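Local coordinates for esterase Rv0045c (Mycobacterium tuberculosis, PDB 6WYN), which hydrolyses carboxylic esters, with a strong preference for short, straight-chain alkyl esters, and probably serves in ester or lipid metabolism, at residues I273-T285 / V302-S314. Residues are numbered along the deposited sequence; the frame is centred on the assembly and turned at random.
Sequences ITLVRGGSSGFVT and VHIVEKSGHSVQS
F283 lies flat against the imidazole of H310: the ring centroids are 4.0 Å apart, the planes differ by 24°, and H310 CE1 sits over the middle of the phenyl face. The chi1 of H310, -177°, swings the ring away from its own backbone N and out to the stack. The imidazole is held at both nitrogens, ND1 by D179 and NE2 by S155. S281 OG is hydrogen-bonded to D179 and accepts a hydrogen bond from F283 N in an ST turn, so it links the D179 carboxylate to the backbone of F283. Strands 273-278 and 302-305 run parallel, their axes 19° apart, joined by backbone hydrogen bonds such as R277 N to H303 O (2.7 Å) and V305 N to R277 O (2.8 Å). Past the strand ends, S280 N reaches S308 O at 2.9 Å. L275 CD2 meets V302 CG2 at 3.7 Å on one sheet face; on the other, V276 CG1 meets V305 CG2 at 3.8 Å. S281 O lies in the guanidinium plane of R277 and accepts from NH2 (3.2 Å). These are the last two parallel strands of an alpha/beta-hydrolase sheet; the loop after strand 302-305 carries H310, the probable histidine of a Ser-His-Asp triad with S155 and D179.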
# COMPACT_ATOMS: atom_id res chain seq x y z
N ILE A 273 -6.06 -10.11 -13.30
CA ILE A 273 -6.29 -9.60 -11.93
C ILE A 273 -6.54 -10.73 -10.96
O ILE A 273 -7.46 -11.56 -11.23
CB ILE A 273 -7.48 -8.64 -11.93
CG1 ILE A 273 -7.23 -7.43 -12.83
CG2 ILE A 273 -7.79 -8.24 -10.49
CD1 ILE A 273 -8.44 -6.55 -13.02
N THR A 274 -5.78 -10.75 -9.87
CA THR A 274 -6.00 -11.64 -8.71
C THR A 274 -6.49 -10.76 -7.58
O THR A 274 -5.90 -9.71 -7.37
CB THR A 274 -4.73 -12.42 -8.34
OG1 THR A 274 -4.40 -13.21 -9.49
CG2 THR A 274 -4.93 -13.29 -7.13
N LEU A 275 -7.47 -11.19 -6.83
CA LEU A 275 -7.90 -10.42 -5.65
C LEU A 275 -7.52 -11.23 -4.44
O LEU A 275 -7.68 -12.48 -4.49
CB LEU A 275 -9.42 -10.16 -5.73
CG LEU A 275 -10.11 -9.57 -4.51
CD1 LEU A 275 -9.61 -8.15 -4.27
CD2 LEU A 275 -11.62 -9.56 -4.73
N VAL A 276 -7.11 -10.54 -3.38
CA VAL A 276 -6.82 -11.15 -2.06
C VAL A 276 -7.74 -10.45 -1.09
O VAL A 276 -7.54 -9.21 -0.93
CB VAL A 276 -5.34 -11.04 -1.65
CG1 VAL A 276 -5.10 -11.69 -0.29
CG2 VAL A 276 -4.42 -11.66 -2.69
N ARG A 277 -8.66 -11.18 -0.45
CA ARG A 277 -9.47 -10.55 0.61
C ARG A 277 -8.97 -10.99 1.98
O ARG A 277 -8.49 -12.13 2.12
CB ARG A 277 -10.96 -10.91 0.50
CG ARG A 277 -11.73 -10.24 -0.63
CD ARG A 277 -13.23 -10.57 -0.57
NE ARG A 277 -13.61 -10.39 0.82
CZ ARG A 277 -14.13 -11.35 1.62
NH1 ARG A 277 -14.46 -12.52 1.11
NH2 ARG A 277 -14.31 -11.13 2.93
N GLY A 278 -9.18 -10.13 2.94
CA GLY A 278 -9.15 -10.49 4.37
C GLY A 278 -10.47 -11.12 4.77
O GLY A 278 -11.50 -10.49 4.55
N GLY A 279 -10.42 -12.37 5.23
CA GLY A 279 -11.58 -13.15 5.74
C GLY A 279 -12.35 -12.48 6.86
O GLY A 279 -13.55 -12.71 6.95
N SER A 280 -11.70 -11.65 7.68
CA SER A 280 -12.34 -10.82 8.73
C SER A 280 -12.57 -9.38 8.25
O SER A 280 -12.88 -8.54 9.05
CB SER A 280 -11.55 -10.84 9.99
OG SER A 280 -11.40 -12.19 10.38
N SER A 281 -12.38 -9.10 6.98
CA SER A 281 -12.63 -7.75 6.44
C SER A 281 -13.98 -7.75 5.72
O SER A 281 -14.14 -8.53 4.80
CB SER A 281 -11.52 -7.30 5.52
OG SER A 281 -11.88 -6.07 4.93
N GLY A 282 -14.84 -6.83 6.09
CA GLY A 282 -16.10 -6.52 5.39
C GLY A 282 -15.90 -5.55 4.24
O GLY A 282 -16.87 -5.24 3.52
N PHE A 283 -14.67 -5.12 3.99
CA PHE A 283 -14.41 -4.02 3.03
C PHE A 283 -14.93 -4.38 1.65
O PHE A 283 -15.58 -3.56 0.97
CB PHE A 283 -12.93 -3.69 3.04
CG PHE A 283 -12.60 -2.35 2.46
CD1 PHE A 283 -12.34 -2.22 1.11
CD2 PHE A 283 -12.52 -1.24 3.28
CE1 PHE A 283 -12.02 -0.98 0.57
CE2 PHE A 283 -12.20 0.01 2.75
CZ PHE A 283 -11.93 0.12 1.39
N VAL A 284 -14.60 -5.58 1.20
CA VAL A 284 -15.00 -6.12 -0.11
C VAL A 284 -16.11 -7.16 0.12
O VAL A 284 -15.86 -8.11 0.86
CB VAL A 284 -13.81 -6.73 -0.84
CG1 VAL A 284 -14.22 -7.32 -2.20
CG2 VAL A 284 -12.68 -5.69 -0.97
N THR A 285 -17.26 -6.98 -0.53
CA THR A 285 -18.41 -7.91 -0.47
C THR A 285 -18.32 -8.97 -1.55
O THR A 285 -17.59 -8.80 -2.56
CB THR A 285 -19.73 -7.15 -0.64
OG1 THR A 285 -19.78 -6.65 -1.98
CG2 THR A 285 -19.85 -6.05 0.37
N VAL A 302 -10.45 -14.96 -6.34
CA VAL A 302 -10.21 -14.34 -5.01
C VAL A 302 -9.61 -15.39 -4.09
O VAL A 302 -10.08 -16.60 -4.07
CB VAL A 302 -11.49 -13.74 -4.42
CG1 VAL A 302 -12.48 -14.84 -4.09
CG2 VAL A 302 -11.21 -12.92 -3.19
N HIS A 303 -8.59 -14.99 -3.35
CA HIS A 303 -8.03 -15.77 -2.23
C HIS A 303 -8.53 -15.11 -0.98
O HIS A 303 -8.37 -13.87 -0.84
CB HIS A 303 -6.52 -15.72 -2.22
CG HIS A 303 -5.94 -16.19 -3.48
ND1 HIS A 303 -5.35 -17.40 -3.57
CD2 HIS A 303 -5.95 -15.64 -4.72
CE1 HIS A 303 -4.97 -17.60 -4.80
NE2 HIS A 303 -5.28 -16.52 -5.52
N ILE A 304 -9.13 -15.90 -0.10
CA ILE A 304 -9.73 -15.33 1.12
C ILE A 304 -8.82 -15.78 2.24
O ILE A 304 -8.71 -17.02 2.43
CB ILE A 304 -11.21 -15.77 1.26
CG1 ILE A 304 -12.03 -15.30 0.06
CG2 ILE A 304 -11.79 -15.27 2.58
CD1 ILE A 304 -13.44 -15.87 0.03
N VAL A 305 -8.18 -14.82 2.93
CA VAL A 305 -7.14 -15.10 3.95
C VAL A 305 -7.79 -15.07 5.31
O VAL A 305 -8.20 -13.97 5.78
CB VAL A 305 -5.92 -14.16 3.87
CG1 VAL A 305 -4.91 -14.44 4.97
CG2 VAL A 305 -5.26 -14.27 2.51
N GLU A 306 -7.86 -16.24 5.92
CA GLU A 306 -8.50 -16.42 7.25
C GLU A 306 -7.73 -15.58 8.27
O GLU A 306 -6.49 -15.55 8.22
CB GLU A 306 -8.55 -17.91 7.65
CG GLU A 306 -9.46 -18.14 8.87
CD GLU A 306 -9.59 -19.57 9.40
OE1 GLU A 306 -10.20 -19.71 10.52
OE2 GLU A 306 -9.10 -20.53 8.71
N LYS A 307 -8.46 -14.89 9.13
CA LYS A 307 -8.01 -14.15 10.33
C LYS A 307 -7.18 -12.93 9.90
O LYS A 307 -6.25 -12.58 10.61
CB LYS A 307 -7.23 -15.08 11.27
CG LYS A 307 -8.11 -16.12 11.97
CD LYS A 307 -7.36 -17.15 12.79
CE LYS A 307 -8.32 -17.90 13.69
NZ LYS A 307 -7.77 -19.20 14.13
N SER A 308 -7.45 -12.37 8.72
CA SER A 308 -6.89 -11.08 8.26
C SER A 308 -8.01 -10.06 8.18
O SER A 308 -9.08 -10.37 7.62
CB SER A 308 -6.19 -11.20 6.93
OG SER A 308 -5.70 -9.93 6.52
N GLY A 309 -7.74 -8.86 8.68
CA GLY A 309 -8.48 -7.65 8.31
C GLY A 309 -8.04 -7.14 6.93
O GLY A 309 -7.49 -7.93 6.11
N HIS A 310 -8.33 -5.87 6.69
CA HIS A 310 -8.16 -5.13 5.42
C HIS A 310 -6.68 -5.13 5.02
O HIS A 310 -6.40 -5.36 3.85
CB HIS A 310 -8.72 -3.72 5.67
CG HIS A 310 -8.71 -2.84 4.47
ND1 HIS A 310 -9.21 -3.26 3.27
CD2 HIS A 310 -8.37 -1.54 4.31
CE1 HIS A 310 -9.09 -2.30 2.37
NE2 HIS A 310 -8.58 -1.23 2.99
N SER A 311 -5.78 -4.89 5.96
CA SER A 311 -4.32 -4.82 5.71
C SER A 311 -3.72 -6.22 5.83
O SER A 311 -3.11 -6.56 6.88
CB SER A 311 -3.64 -3.80 6.58
OG SER A 311 -2.33 -3.59 6.08
N VAL A 312 -3.93 -7.01 4.78
CA VAL A 312 -3.52 -8.44 4.74
C VAL A 312 -1.99 -8.51 4.94
O VAL A 312 -1.50 -9.41 5.70
CB VAL A 312 -3.95 -9.10 3.43
CG1 VAL A 312 -3.52 -10.55 3.42
CG2 VAL A 312 -5.45 -8.99 3.16
N GLN A 313 -1.25 -7.57 4.34
CA GLN A 313 0.22 -7.55 4.47
C GLN A 313 0.64 -7.30 5.92
O GLN A 313 1.81 -7.67 6.26
CB GLN A 313 0.85 -6.53 3.52
CG GLN A 313 0.62 -5.08 3.92
CD GLN A 313 -0.63 -4.50 3.31
OE1 GLN A 313 -1.53 -5.23 2.85
NE2 GLN A 313 -0.73 -3.16 3.32
N SER A 314 -0.19 -6.68 6.74
CA SER A 314 0.10 -6.46 8.18
C SER A 314 -0.41 -7.64 9.01
O SER A 314 0.28 -8.04 9.96
CB SER A 314 -0.51 -5.17 8.68
OG SER A 314 -0.34 -4.14 7.71
O HOH W 1 -11.29 -14.85 9.01